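Local coordinates for protein KLLA0F12672p (Kluyveromyces lactis, PDB 4M3O) that probably dephosphorylates the C-terminal repeat domain of RNA polymerase II during transcription, and is represented here by its zinc-binding N-terminal domain, at residues K114-C119 with L152-A157; D42-A46 with P77-K81; V65-N69 with L108-C112; F122-Q126 with E148-L152; S53-T57 with L132-V138. All blocks are in the same frame, centred on the assembly; numbering follows the deposited sequence.

From the N terminus, interaction 2 closes first: the short strand 42-43 meets 77-81 in the zinc-binding loop. Its loop crosses those of interactions 3 and 5, since 53-57 and 65-69 leave before 77-81 returns. Interaction 3 joins helix 58-70 to 108-112, entirely within the long span that interaction 5 closes between 53-57 and 132-138. Helix 114-125 then begins, and the C-terminal tail runs back along it: interaction 4 is the inner contact and interaction 1 the outer, with Leu152 common to both. Each of these two crosses interaction 5. Interactions 1, 2 and 3 converge on the zinc; interaction 5 ties down the loop between helices 46-52 and 58-70.

Interaction 1 (K114-C119 with L152-A157); sequences KAHFRC and LEEVLA. With ZN (zinc ion), chain C.
His116 works with both nitrogens at once: ND1 binds the zinc at 2.2 Å, while NE2 donates to Glu154 of the C-terminal tail. That hydrogen bond, NE2 to OE2 of Glu154, is 2.8 Å long and nearly straight (168°). OE2 sits in the plane of the imidazole at its edge, yet the ring approaches it on the anti side and well out of the carboxylate plane. Glu154 gets there by a bend at chi2 (103°), which turns its carboxylate back toward helix 114-125. Beside this pair the tail packs on the helix. Ala157 CB rests 4.1 Å from Ala115 CB and 3.8 Å from Cys119 SG, and the CD2 methyl of Leu152 comes up on the same sulfur at 4.1 Å. A water joins the ends of the segments, donating to Cys119 O and accepting from Leu152 N. Lys114 NZ adds a weak bond to Ala157 O. Cys74, Cys79 and Cys112 complete the zinc site, so Glu154 is a second-shell residue: together with the ND1-zinc bond, its hydrogen bond fixes the rotation of the ring, and its negative charge would probably polarise the imidazole and make ND1 a stronger ligand.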
# COMPACT_ATOMS: atom_id res chain seq x y z
N LYS A 114 4.71 -17.93 3.58
CA LYS A 114 4.58 -17.47 4.96
C LYS A 114 5.45 -16.20 5.22
O LYS A 114 5.14 -15.32 6.06
CB LYS A 114 5.00 -18.59 5.91
CG LYS A 114 4.68 -18.33 7.37
CD LYS A 114 5.80 -18.89 8.21
CE LYS A 114 7.06 -18.02 8.10
NZ LYS A 114 7.98 -18.28 9.23
N ALA A 115 6.53 -16.14 4.49
CA ALA A 115 7.51 -15.10 4.56
C ALA A 115 6.81 -13.76 4.20
O ALA A 115 6.92 -12.76 4.97
CB ALA A 115 8.67 -15.43 3.62
N HIS A 116 6.04 -13.78 3.11
CA HIS A 116 5.30 -12.57 2.66
C HIS A 116 4.13 -12.24 3.56
O HIS A 116 3.88 -11.06 3.80
CB HIS A 116 4.97 -12.61 1.16
CG HIS A 116 6.11 -12.14 0.31
ND1 HIS A 116 6.03 -11.99 -1.05
CD2 HIS A 116 7.35 -11.69 0.66
CE1 HIS A 116 7.18 -11.52 -1.52
NE2 HIS A 116 7.99 -11.33 -0.49
N PHE A 117 3.46 -13.27 4.10
CA PHE A 117 2.59 -13.05 5.27
C PHE A 117 3.29 -12.21 6.40
O PHE A 117 2.76 -11.22 6.84
CB PHE A 117 2.06 -14.39 5.82
CG PHE A 117 1.25 -14.26 7.07
CD1 PHE A 117 0.24 -13.34 7.17
CD2 PHE A 117 1.51 -15.09 8.15
CE1 PHE A 117 -0.51 -13.24 8.34
CE2 PHE A 117 0.79 -14.98 9.30
CZ PHE A 117 -0.24 -14.09 9.41
N ARG A 118 4.48 -12.63 6.84
CA ARG A 118 5.18 -11.94 7.94
C ARG A 118 5.66 -10.54 7.53
O ARG A 118 5.59 -9.60 8.31
CB ARG A 118 6.36 -12.83 8.44
CG ARG A 118 5.96 -14.16 9.07
CD ARG A 118 5.03 -13.93 10.27
NE ARG A 118 5.03 -15.03 11.23
CZ ARG A 118 4.10 -15.22 12.17
NH1 ARG A 118 3.02 -14.45 12.29
NH2 ARG A 118 4.24 -16.20 13.05
N CYS A 119 6.18 -10.40 6.32
CA CYS A 119 6.64 -9.09 5.85
C CYS A 119 5.48 -8.10 5.82
O CYS A 119 5.63 -6.91 6.15
CB CYS A 119 7.27 -9.21 4.46
SG CYS A 119 8.79 -10.15 4.34
N LEU A 152 10.83 -5.80 6.45
CA LEU A 152 11.46 -7.03 6.82
C LEU A 152 12.07 -7.75 5.64
O LEU A 152 11.41 -8.00 4.68
CB LEU A 152 10.43 -7.91 7.47
CG LEU A 152 10.83 -9.31 7.84
CD1 LEU A 152 11.90 -9.27 8.91
CD2 LEU A 152 9.64 -10.09 8.30
N GLU A 153 13.35 -8.09 5.72
CA GLU A 153 14.00 -8.89 4.68
C GLU A 153 13.31 -10.27 4.60
O GLU A 153 13.04 -10.93 5.65
CB GLU A 153 15.48 -9.08 5.01
CG GLU A 153 16.31 -7.77 5.01
CD GLU A 153 16.21 -6.94 6.31
OE1 GLU A 153 15.52 -7.42 7.26
OE2 GLU A 153 16.86 -5.86 6.41
N GLU A 154 13.06 -10.75 3.39
CA GLU A 154 12.38 -12.02 3.20
C GLU A 154 13.14 -13.14 3.83
O GLU A 154 12.54 -14.03 4.48
CB GLU A 154 12.28 -12.43 1.72
CG GLU A 154 11.05 -11.94 1.01
CD GLU A 154 11.35 -10.76 0.12
OE1 GLU A 154 12.32 -10.03 0.48
OE2 GLU A 154 10.64 -10.59 -0.93
N VAL A 155 14.47 -13.11 3.66
CA VAL A 155 15.29 -14.15 4.31
C VAL A 155 15.06 -14.27 5.83
O VAL A 155 15.20 -15.38 6.41
CB VAL A 155 16.80 -14.07 3.88
CG1 VAL A 155 17.56 -12.98 4.62
CG2 VAL A 155 17.47 -15.44 4.03
N LEU A 156 14.70 -13.16 6.49
CA LEU A 156 14.50 -13.19 7.95
C LEU A 156 13.04 -13.46 8.28
O LEU A 156 12.67 -13.51 9.46
CB LEU A 156 14.94 -11.88 8.61
CG LEU A 156 16.42 -11.65 8.38
CD1 LEU A 156 16.73 -10.31 9.00
CD2 LEU A 156 17.32 -12.77 8.96
N ALA A 157 12.20 -13.64 7.26
CA ALA A 157 10.79 -13.76 7.54
C ALA A 157 10.34 -15.21 7.48
O ALA A 157 9.20 -15.48 7.82
CB ALA A 157 10.02 -12.93 6.55
ZN ZN C . 4.33 -12.66 -2.34
O HOH W 1 8.05 -5.60 5.55

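Interaction 2 (D42-A46 with P77-K81); sequences DVKDA and PLCSK. With ZN (zinc ion), chain C.
Asp42 and Val43, from the strand that pairs in parallel with 2-3, lie against the loop that brings Cys79 to the zinc finger. From the backbone out, the Asp42 side chain can be followed along this loop. Its CB is 3.3 Å from Pro77 O; CG faces Cys79 O at 3.1 Å. OD1 turns to Arg73 and Arg68, with salt bridges to both, and OD2 rests 3.1 Å from Ser80 CA. Both carboxylate oxygens stand near Cys79 O, a contact between acceptors that the arginines would probably ease; Arg68 also gives Cys79 O a weak hydrogen bond. Next along, Val43 N donates almost straight to Pro77 O, at 2.9 Å and 168°, coming from above the carbonyl plane. The two valine methyls divide the hydrophobic work: CG2 lies alongside Pro77 CB at 3.8 Å, and CG1 meets Leu78 CD2 at 3.7 Å. Met49 of helix 46-52 packs on Val43, Pro77 and Leu78, so the strand, that helix and the zinc loop share one small core. Beyond it Cys79 SG binds the zinc at 2.3 Å and also accepts a hydrogen bond from Lys81 N at 3.4 Å.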
# COMPACT_ATOMS: atom_id res chain seq x y z
N ASP A 42 2.89 -3.42 -9.10
CA ASP A 42 3.52 -3.79 -7.84
C ASP A 42 4.51 -2.71 -7.55
O ASP A 42 4.91 -2.00 -8.46
CB ASP A 42 4.17 -5.15 -7.92
CG ASP A 42 3.20 -6.23 -8.45
OD1 ASP A 42 2.00 -6.23 -8.06
OD2 ASP A 42 3.63 -7.10 -9.24
N VAL A 43 4.90 -2.59 -6.29
CA VAL A 43 5.80 -1.54 -5.81
C VAL A 43 7.24 -1.94 -6.12
O VAL A 43 7.66 -3.05 -5.87
CB VAL A 43 5.67 -1.32 -4.30
CG1 VAL A 43 6.83 -0.48 -3.78
CG2 VAL A 43 4.29 -0.71 -4.00
N LYS A 44 8.01 -1.03 -6.68
CA LYS A 44 9.24 -1.50 -7.25
C LYS A 44 10.28 -1.78 -6.20
O LYS A 44 11.01 -2.73 -6.32
CB LYS A 44 9.69 -0.57 -8.34
CG LYS A 44 10.53 0.61 -7.91
CD LYS A 44 11.23 1.18 -9.14
CE LYS A 44 11.93 0.09 -9.95
NZ LYS A 44 12.84 -0.70 -9.08
N ASP A 45 10.35 -1.01 -5.14
CA ASP A 45 11.47 -1.12 -4.25
C ASP A 45 11.12 -0.64 -2.85
O ASP A 45 10.04 -0.10 -2.58
CB ASP A 45 12.63 -0.21 -4.80
CG ASP A 45 12.17 1.26 -5.05
OD1 ASP A 45 12.83 2.03 -5.82
OD2 ASP A 45 11.09 1.65 -4.53
N ALA A 46 12.08 -0.83 -1.95
CA ALA A 46 11.95 -0.45 -0.56
C ALA A 46 11.61 1.02 -0.36
O ALA A 46 10.79 1.37 0.54
CB ALA A 46 13.23 -0.81 0.19
N PRO A 77 2.62 -5.77 -1.44
CA PRO A 77 2.69 -4.93 -2.63
C PRO A 77 4.02 -5.02 -3.45
O PRO A 77 3.99 -4.82 -4.62
CB PRO A 77 2.44 -3.48 -2.11
CG PRO A 77 1.82 -3.65 -0.78
CD PRO A 77 2.19 -5.00 -0.25
N LEU A 78 5.13 -5.37 -2.82
CA LEU A 78 6.41 -5.60 -3.53
C LEU A 78 6.45 -6.88 -4.36
O LEU A 78 7.37 -7.07 -5.12
CB LEU A 78 7.53 -5.69 -2.55
CG LEU A 78 7.94 -4.37 -1.87
CD1 LEU A 78 8.80 -4.77 -0.69
CD2 LEU A 78 8.74 -3.49 -2.86
N CYS A 79 5.45 -7.74 -4.22
CA CYS A 79 5.48 -9.05 -4.86
C CYS A 79 4.74 -9.05 -6.18
O CYS A 79 3.66 -8.44 -6.30
CB CYS A 79 4.76 -10.03 -3.96
SG CYS A 79 5.01 -11.78 -4.35
N SER A 80 5.26 -9.79 -7.15
CA SER A 80 4.59 -9.92 -8.43
C SER A 80 4.10 -11.36 -8.65
O SER A 80 3.77 -11.72 -9.75
CB SER A 80 5.55 -9.51 -9.56
OG SER A 80 6.70 -10.33 -9.51
N LYS A 81 4.03 -12.16 -7.60
CA LYS A 81 3.30 -13.43 -7.69
C LYS A 81 1.85 -13.31 -7.19
O LYS A 81 1.43 -12.26 -6.66
CB LYS A 81 4.02 -14.51 -6.88
CG LYS A 81 5.48 -14.54 -7.25
CD LYS A 81 6.27 -15.58 -6.50
CE LYS A 81 7.74 -15.27 -6.68
NZ LYS A 81 8.53 -16.52 -6.61
ZN ZN C . 4.33 -12.66 -2.34
O HOH W 2 9.15 -5.27 -5.90

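Interaction 3 (V65-N69 with L108-C112); sequences VQERN and LTEYC. With ZN (zinc ion), chain C.
A single turn of helix 58-70, carrying Val65 and Asn69, faces the irregular chain at Glu110 and Tyr111, and the backbones come nearest at Asn69 and Glu110, with 6.2 Å from CA to CA. Val65 sits astride the hydroxyl of Tyr111: its CG2 is 3.6 Å and its CG1 3.7 Å from OH. With CG1 anti to the backbone N (chi1 164°), both methyls are presented to the phenol, and the two side chains cross at about a right angle. CG1 also meets the ring itself, 4.2 Å from CZ. The hydroxyl is hydrogen-bonded to Ser120 OG, so its polar end is satisfied although the residue is buried. One helical turn on, the side-chain amide of Asn69 lies against the backbone and the first carbons of Glu110. Farther out, Gln66 OE1 and Glu110 OE2, both acceptors, merely pass at 3.8 Å. Directly after Tyr111, Cys112 binds the zinc through SG at 2.3 Å. The contact thus sets helix 58-70 beside the zinc site, just ahead of helix 114-125; on the same turn Arg68 bonds to Cys74 O and reaches Asp42 on strand 42-43, while its side chain packs on Ile39 of helix 24-40.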
# COMPACT_ATOMS: atom_id res chain seq x y z
N VAL A 65 -4.67 -5.29 0.42
CA VAL A 65 -4.33 -6.68 0.32
C VAL A 65 -5.53 -7.41 -0.29
O VAL A 65 -5.36 -8.29 -1.11
CB VAL A 65 -3.99 -7.25 1.73
CG1 VAL A 65 -4.01 -8.76 1.78
CG2 VAL A 65 -2.63 -6.74 2.23
N GLN A 66 -6.73 -7.10 0.16
CA GLN A 66 -7.93 -7.79 -0.36
C GLN A 66 -8.10 -7.53 -1.87
O GLN A 66 -8.24 -8.42 -2.66
CB GLN A 66 -9.16 -7.23 0.35
CG GLN A 66 -9.97 -8.28 1.05
CD GLN A 66 -9.29 -8.80 2.29
OE1 GLN A 66 -8.34 -9.60 2.23
NE2 GLN A 66 -9.80 -8.38 3.45
N GLU A 67 -8.09 -6.27 -2.24
CA GLU A 67 -8.23 -5.87 -3.64
C GLU A 67 -7.13 -6.49 -4.50
O GLU A 67 -7.40 -6.93 -5.63
CB GLU A 67 -8.20 -4.35 -3.74
CG GLU A 67 -9.15 -3.68 -4.67
CD GLU A 67 -10.57 -4.04 -4.37
OE1 GLU A 67 -11.17 -4.63 -5.27
OE2 GLU A 67 -11.03 -3.76 -3.26
N ARG A 68 -5.91 -6.60 -3.96
CA ARG A 68 -4.85 -7.26 -4.74
C ARG A 68 -5.13 -8.75 -4.95
O ARG A 68 -4.89 -9.32 -6.06
CB ARG A 68 -3.46 -7.04 -4.12
CG ARG A 68 -2.83 -5.67 -4.40
CD ARG A 68 -1.55 -5.48 -3.63
NE ARG A 68 -0.51 -6.43 -3.95
CZ ARG A 68 0.33 -6.28 -4.97
NH1 ARG A 68 0.22 -5.20 -5.76
NH2 ARG A 68 1.28 -7.21 -5.20
N ASN A 69 -5.61 -9.40 -3.91
CA ASN A 69 -5.98 -10.79 -4.04
C ASN A 69 -7.12 -11.05 -5.12
O ASN A 69 -7.06 -12.01 -5.87
CB ASN A 69 -6.43 -11.33 -2.68
CG ASN A 69 -5.29 -11.44 -1.68
OD1 ASN A 69 -4.08 -11.33 -2.01
ND2 ASN A 69 -5.66 -11.65 -0.44
N LEU A 108 -2.06 -18.43 3.30
CA LEU A 108 -1.83 -18.82 1.91
C LEU A 108 -2.96 -18.40 0.95
O LEU A 108 -2.79 -18.40 -0.27
CB LEU A 108 -1.56 -20.32 1.78
CG LEU A 108 -0.12 -20.90 1.88
CD1 LEU A 108 0.99 -19.92 1.52
CD2 LEU A 108 0.09 -21.46 3.27
N THR A 109 -4.08 -17.95 1.49
CA THR A 109 -5.14 -17.45 0.62
C THR A 109 -4.91 -15.96 0.25
O THR A 109 -5.50 -15.45 -0.69
CB THR A 109 -6.52 -17.68 1.24
OG1 THR A 109 -6.67 -16.85 2.39
CG2 THR A 109 -6.68 -19.17 1.66
N GLU A 110 -3.97 -15.31 0.94
CA GLU A 110 -3.67 -13.89 0.78
C GLU A 110 -2.21 -13.58 0.33
O GLU A 110 -1.94 -12.53 -0.27
CB GLU A 110 -3.95 -13.20 2.10
CG GLU A 110 -5.39 -13.27 2.54
CD GLU A 110 -5.64 -12.57 3.86
OE1 GLU A 110 -4.68 -12.17 4.58
OE2 GLU A 110 -6.81 -12.45 4.21
N TYR A 111 -1.32 -14.53 0.54
CA TYR A 111 0.09 -14.36 0.25
C TYR A 111 0.60 -15.55 -0.49
O TYR A 111 0.06 -16.64 -0.31
CB TYR A 111 0.87 -14.18 1.58
CG TYR A 111 0.36 -12.97 2.26
CD1 TYR A 111 -0.58 -13.06 3.29
CD2 TYR A 111 0.79 -11.71 1.83
CE1 TYR A 111 -1.09 -11.91 3.88
CE2 TYR A 111 0.29 -10.55 2.44
CZ TYR A 111 -0.64 -10.65 3.45
OH TYR A 111 -1.17 -9.47 4.00
N CYS A 112 1.71 -15.37 -1.20
CA CYS A 112 2.41 -16.43 -1.92
C CYS A 112 3.09 -17.42 -0.96
O CYS A 112 3.15 -18.61 -1.26
CB CYS A 112 3.48 -15.85 -2.89
SG CYS A 112 4.80 -14.88 -2.08
ZN ZN C . 4.33 -12.66 -2.34

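Interaction 4 (F122-Q126 with E148-L152); sequences FYQFQ and EIQLL
Gln126 leaves the backbone with CG on the side of its own N (chi1 -61°) and then runs extended, which carries its amide to the peptide groups flanking Gln150. There it grips the chain twice: OE1 accepts from Gln150 N at 2.8 Å, and NE2 donates to Gln150 O at 2.7 Å. NE2 also gives a hydrogen to Phe122 O, 2.9 Å away in the plane of the Gln126 amide, though NE2 stands above the carbonyl plane of Phe122; three bonds thus hold the amide against rotation. Cut back to an alanine, this position would probably leave the N-H and C=O of Gln150 without these mates and hold the tail less firmly to the helix. Phe122 swings out with chi1 at -173°, laying its ring along the tail: Gln150 O touches the edge at CE1 (3.2 Å), and Leu152 CB sits over one face, toward its rim, in a CH-pi contact, 4.0 Å from the centroid. In the fold, this is the extended C-terminal tail strapped across the last turn of helix 114-125. On the inner side Tyr123 lies alongside Leu151, CD1 to CD2 3.5 Å, and Ile149 crosses Tyr123 at about a right angle, its CG2 4.0 Å from CD1. The hydroxyl of Tyr123 is bonded to Met49 O, and Leu151 packs on Met49 and Ala46.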
# COMPACT_ATOMS: atom_id res chain seq x y z
N PHE A 122 4.49 -7.20 9.41
CA PHE A 122 5.56 -6.35 9.90
C PHE A 122 5.33 -4.92 9.43
O PHE A 122 5.40 -3.95 10.22
CB PHE A 122 6.90 -6.89 9.42
CG PHE A 122 8.12 -6.21 10.00
CD1 PHE A 122 8.70 -5.12 9.35
CD2 PHE A 122 8.75 -6.67 11.18
CE1 PHE A 122 9.87 -4.52 9.85
CE2 PHE A 122 9.89 -6.03 11.70
CZ PHE A 122 10.45 -4.97 11.01
N TYR A 123 5.02 -4.78 8.14
CA TYR A 123 4.74 -3.46 7.58
C TYR A 123 3.47 -2.86 8.18
O TYR A 123 3.46 -1.71 8.54
CB TYR A 123 4.63 -3.55 6.07
CG TYR A 123 4.45 -2.29 5.30
CD1 TYR A 123 5.51 -1.41 5.10
CD2 TYR A 123 3.21 -1.97 4.74
CE1 TYR A 123 5.32 -0.25 4.37
CE2 TYR A 123 3.02 -0.81 3.98
CZ TYR A 123 4.09 0.05 3.81
OH TYR A 123 3.91 1.18 3.04
N GLN A 124 2.39 -3.64 8.25
CA GLN A 124 1.09 -3.15 8.71
C GLN A 124 1.16 -2.71 10.13
O GLN A 124 0.59 -1.67 10.49
CB GLN A 124 -0.02 -4.20 8.54
CG GLN A 124 -1.33 -3.62 8.97
CD GLN A 124 -2.44 -4.62 9.06
OE1 GLN A 124 -2.26 -5.65 9.65
NE2 GLN A 124 -3.62 -4.28 8.54
N PHE A 125 1.81 -3.52 10.98
CA PHE A 125 1.97 -3.14 12.39
C PHE A 125 2.54 -1.73 12.56
O PHE A 125 2.24 -1.08 13.56
CB PHE A 125 2.89 -4.12 13.13
CG PHE A 125 2.33 -5.49 13.27
CD1 PHE A 125 0.99 -5.70 13.36
CD2 PHE A 125 3.18 -6.58 13.38
CE1 PHE A 125 0.48 -6.99 13.50
CE2 PHE A 125 2.70 -7.85 13.54
CZ PHE A 125 1.33 -8.06 13.61
N GLN A 126 3.30 -1.22 11.60
CA GLN A 126 3.89 0.08 11.81
C GLN A 126 3.03 1.21 11.24
O GLN A 126 3.37 2.34 11.38
CB GLN A 126 5.26 0.15 11.15
CG GLN A 126 6.26 -0.86 11.71
CD GLN A 126 7.45 -0.94 10.78
OE1 GLN A 126 8.26 -0.07 10.78
NE2 GLN A 126 7.55 -1.98 9.97
N GLU A 148 10.62 6.43 10.50
CA GLU A 148 10.91 5.74 9.29
C GLU A 148 10.44 4.32 9.41
O GLU A 148 10.75 3.64 10.35
CB GLU A 148 12.38 5.78 8.97
CG GLU A 148 12.85 4.56 8.21
CD GLU A 148 13.10 4.80 6.75
OE1 GLU A 148 14.26 4.73 6.31
OE2 GLU A 148 12.13 5.03 6.02
N ILE A 149 9.67 3.89 8.43
CA ILE A 149 9.03 2.60 8.45
C ILE A 149 10.13 1.61 8.09
O ILE A 149 10.96 1.92 7.26
CB ILE A 149 7.83 2.51 7.45
CG1 ILE A 149 6.85 3.66 7.66
CG2 ILE A 149 7.04 1.21 7.63
CD1 ILE A 149 6.23 3.80 9.04
N GLN A 150 10.10 0.44 8.70
CA GLN A 150 11.11 -0.61 8.52
C GLN A 150 10.48 -1.72 7.66
O GLN A 150 9.30 -2.06 7.88
CB GLN A 150 11.42 -1.25 9.85
CG GLN A 150 11.83 -0.37 10.98
CD GLN A 150 13.22 0.09 10.72
OE1 GLN A 150 14.21 -0.68 10.85
NE2 GLN A 150 13.29 1.29 10.18
N LEU A 151 11.26 -2.31 6.78
CA LEU A 151 10.77 -3.41 5.93
C LEU A 151 11.51 -4.70 6.33
O LEU A 151 12.69 -4.69 6.50
CB LEU A 151 11.09 -3.12 4.47
CG LEU A 151 10.33 -1.93 3.91
CD1 LEU A 151 10.63 -1.79 2.44
CD2 LEU A 151 8.85 -2.03 4.10
N LEU A 152 10.83 -5.80 6.45
CA LEU A 152 11.46 -7.03 6.82
C LEU A 152 12.07 -7.75 5.64
O LEU A 152 11.41 -8.00 4.68
CB LEU A 152 10.43 -7.91 7.47
CG LEU A 152 10.83 -9.31 7.84
CD1 LEU A 152 11.90 -9.27 8.91
CD2 LEU A 152 9.64 -10.09 8.30

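Interaction 5 (S53-T57 with L132-V138); sequences SRFLT and LFARVGV
Arg135, the first residue of a type II beta turn that ends at Val138, plugs its guanidinium into the loop between helices 46-52 and 58-70, gripping main-chain carbonyls there. NH1 donates to Arg54 O at 2.7 Å and NH2 to Leu56 O at 3.2 Å, both from above the carbonyl planes; weak bonds from NH1 to Ser53 O and Leu56 O add to the hold. A water accepts from NH1 and donates to Leu56 O, closing a second path to the same carbonyl. A leucine in its place would probably leave the carbonyls of Arg54 and Leu56 without these donors and the loop less firmly held. The side chain runs extended from CG to NE (chi2 175°), which lets it span the distance from its own backbone, and NH2 has a further partner in Glu130 O. Around it, Leu132 sets CD1 3.5 Å from Phe55 O, with Val27 and Ser31 of helix 24-40 behind it. Thr57, which follows Leu56, N-caps helix 58-70 through OG1 to Asp60 N. The beta turn, with Gly137 at positive phi, brings Val138 back against the loop, where its CG1 is 3.6 Å from Arg54 O and its carbonyl O is 3.3 Å from Phe55 CE2.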
# COMPACT_ATOMS: atom_id res chain seq x y z
N SER A 53 3.59 4.56 2.99
CA SER A 53 3.04 4.39 4.30
C SER A 53 2.37 5.64 4.74
O SER A 53 1.40 5.58 5.49
CB SER A 53 4.12 3.91 5.31
OG SER A 53 5.18 4.88 5.42
N ARG A 54 2.91 6.81 4.33
CA ARG A 54 2.27 8.06 4.72
C ARG A 54 0.83 8.19 4.22
O ARG A 54 0.00 8.87 4.82
CB ARG A 54 3.07 9.25 4.21
CG ARG A 54 2.87 9.56 2.73
CD ARG A 54 3.88 10.67 2.33
NE ARG A 54 5.25 10.19 2.58
CZ ARG A 54 6.36 10.91 2.43
NH1 ARG A 54 6.36 12.12 1.91
NH2 ARG A 54 7.51 10.33 2.69
N PHE A 55 0.49 7.49 3.14
CA PHE A 55 -0.87 7.56 2.64
C PHE A 55 -1.78 6.40 3.11
O PHE A 55 -2.83 6.27 2.57
CB PHE A 55 -0.84 7.58 1.12
CG PHE A 55 -0.07 8.74 0.56
CD1 PHE A 55 1.10 8.54 -0.17
CD2 PHE A 55 -0.45 10.04 0.87
CE1 PHE A 55 1.82 9.63 -0.63
CE2 PHE A 55 0.24 11.13 0.39
CZ PHE A 55 1.38 10.93 -0.35
N LEU A 56 -1.32 5.51 3.99
CA LEU A 56 -2.10 4.33 4.34
C LEU A 56 -2.38 4.25 5.82
O LEU A 56 -1.47 4.47 6.63
CB LEU A 56 -1.40 3.07 3.90
CG LEU A 56 -1.28 2.88 2.38
CD1 LEU A 56 -0.39 1.66 2.20
CD2 LEU A 56 -2.56 2.67 1.67
N THR A 57 -3.63 3.95 6.18
CA THR A 57 -3.94 3.52 7.54
C THR A 57 -3.83 2.02 7.54
O THR A 57 -3.70 1.39 6.49
CB THR A 57 -5.37 3.86 7.96
OG1 THR A 57 -6.30 3.17 7.09
CG2 THR A 57 -5.58 5.35 7.89
N LEU A 132 -6.16 9.87 7.29
CA LEU A 132 -5.41 10.60 6.27
C LEU A 132 -5.69 12.07 6.30
O LEU A 132 -4.77 12.90 6.13
CB LEU A 132 -5.77 10.11 4.88
CG LEU A 132 -4.73 9.27 4.22
CD1 LEU A 132 -4.89 7.88 4.83
CD2 LEU A 132 -4.91 9.30 2.69
N PHE A 133 -6.95 12.39 6.50
CA PHE A 133 -7.42 13.77 6.49
C PHE A 133 -6.72 14.52 7.65
O PHE A 133 -6.46 15.70 7.50
CB PHE A 133 -8.96 13.83 6.58
CG PHE A 133 -9.52 15.22 6.65
CD1 PHE A 133 -9.49 16.05 5.53
CD2 PHE A 133 -10.09 15.70 7.83
CE1 PHE A 133 -9.97 17.35 5.59
CE2 PHE A 133 -10.59 17.00 7.89
CZ PHE A 133 -10.54 17.83 6.76
N ALA A 134 -6.35 13.82 8.74
CA ALA A 134 -5.67 14.46 9.91
C ALA A 134 -4.15 14.51 9.79
O ALA A 134 -3.44 14.99 10.69
CB ALA A 134 -6.07 13.78 11.22
N ARG A 135 -3.62 14.09 8.64
CA ARG A 135 -2.17 14.08 8.46
C ARG A 135 -1.74 15.39 7.76
O ARG A 135 -1.72 15.48 6.53
CB ARG A 135 -1.74 12.83 7.67
CG ARG A 135 -1.93 11.54 8.44
CD ARG A 135 -1.60 10.32 7.58
NE ARG A 135 -2.07 9.09 8.19
CZ ARG A 135 -1.60 7.86 7.97
NH1 ARG A 135 -0.65 7.58 7.08
NH2 ARG A 135 -2.18 6.86 8.58
N VAL A 136 -1.43 16.40 8.55
CA VAL A 136 -1.28 17.76 7.99
C VAL A 136 -0.16 17.81 6.96
O VAL A 136 0.98 17.41 7.23
CB VAL A 136 -1.06 18.87 9.06
CG1 VAL A 136 -1.97 18.65 10.29
CG2 VAL A 136 0.41 18.98 9.44
N GLY A 137 -0.50 18.26 5.77
CA GLY A 137 0.47 18.40 4.69
C GLY A 137 1.02 17.09 4.15
O GLY A 137 2.01 17.15 3.50
N VAL A 138 0.34 15.94 4.31
CA VAL A 138 0.87 14.67 3.72
C VAL A 138 0.96 14.67 2.23
O VAL A 138 1.62 13.83 1.66
CB VAL A 138 0.01 13.37 3.89
CG1 VAL A 138 0.67 12.36 4.77
CG2 VAL A 138 -1.50 13.57 4.10
O HOH W 3 0.58 5.18 8.33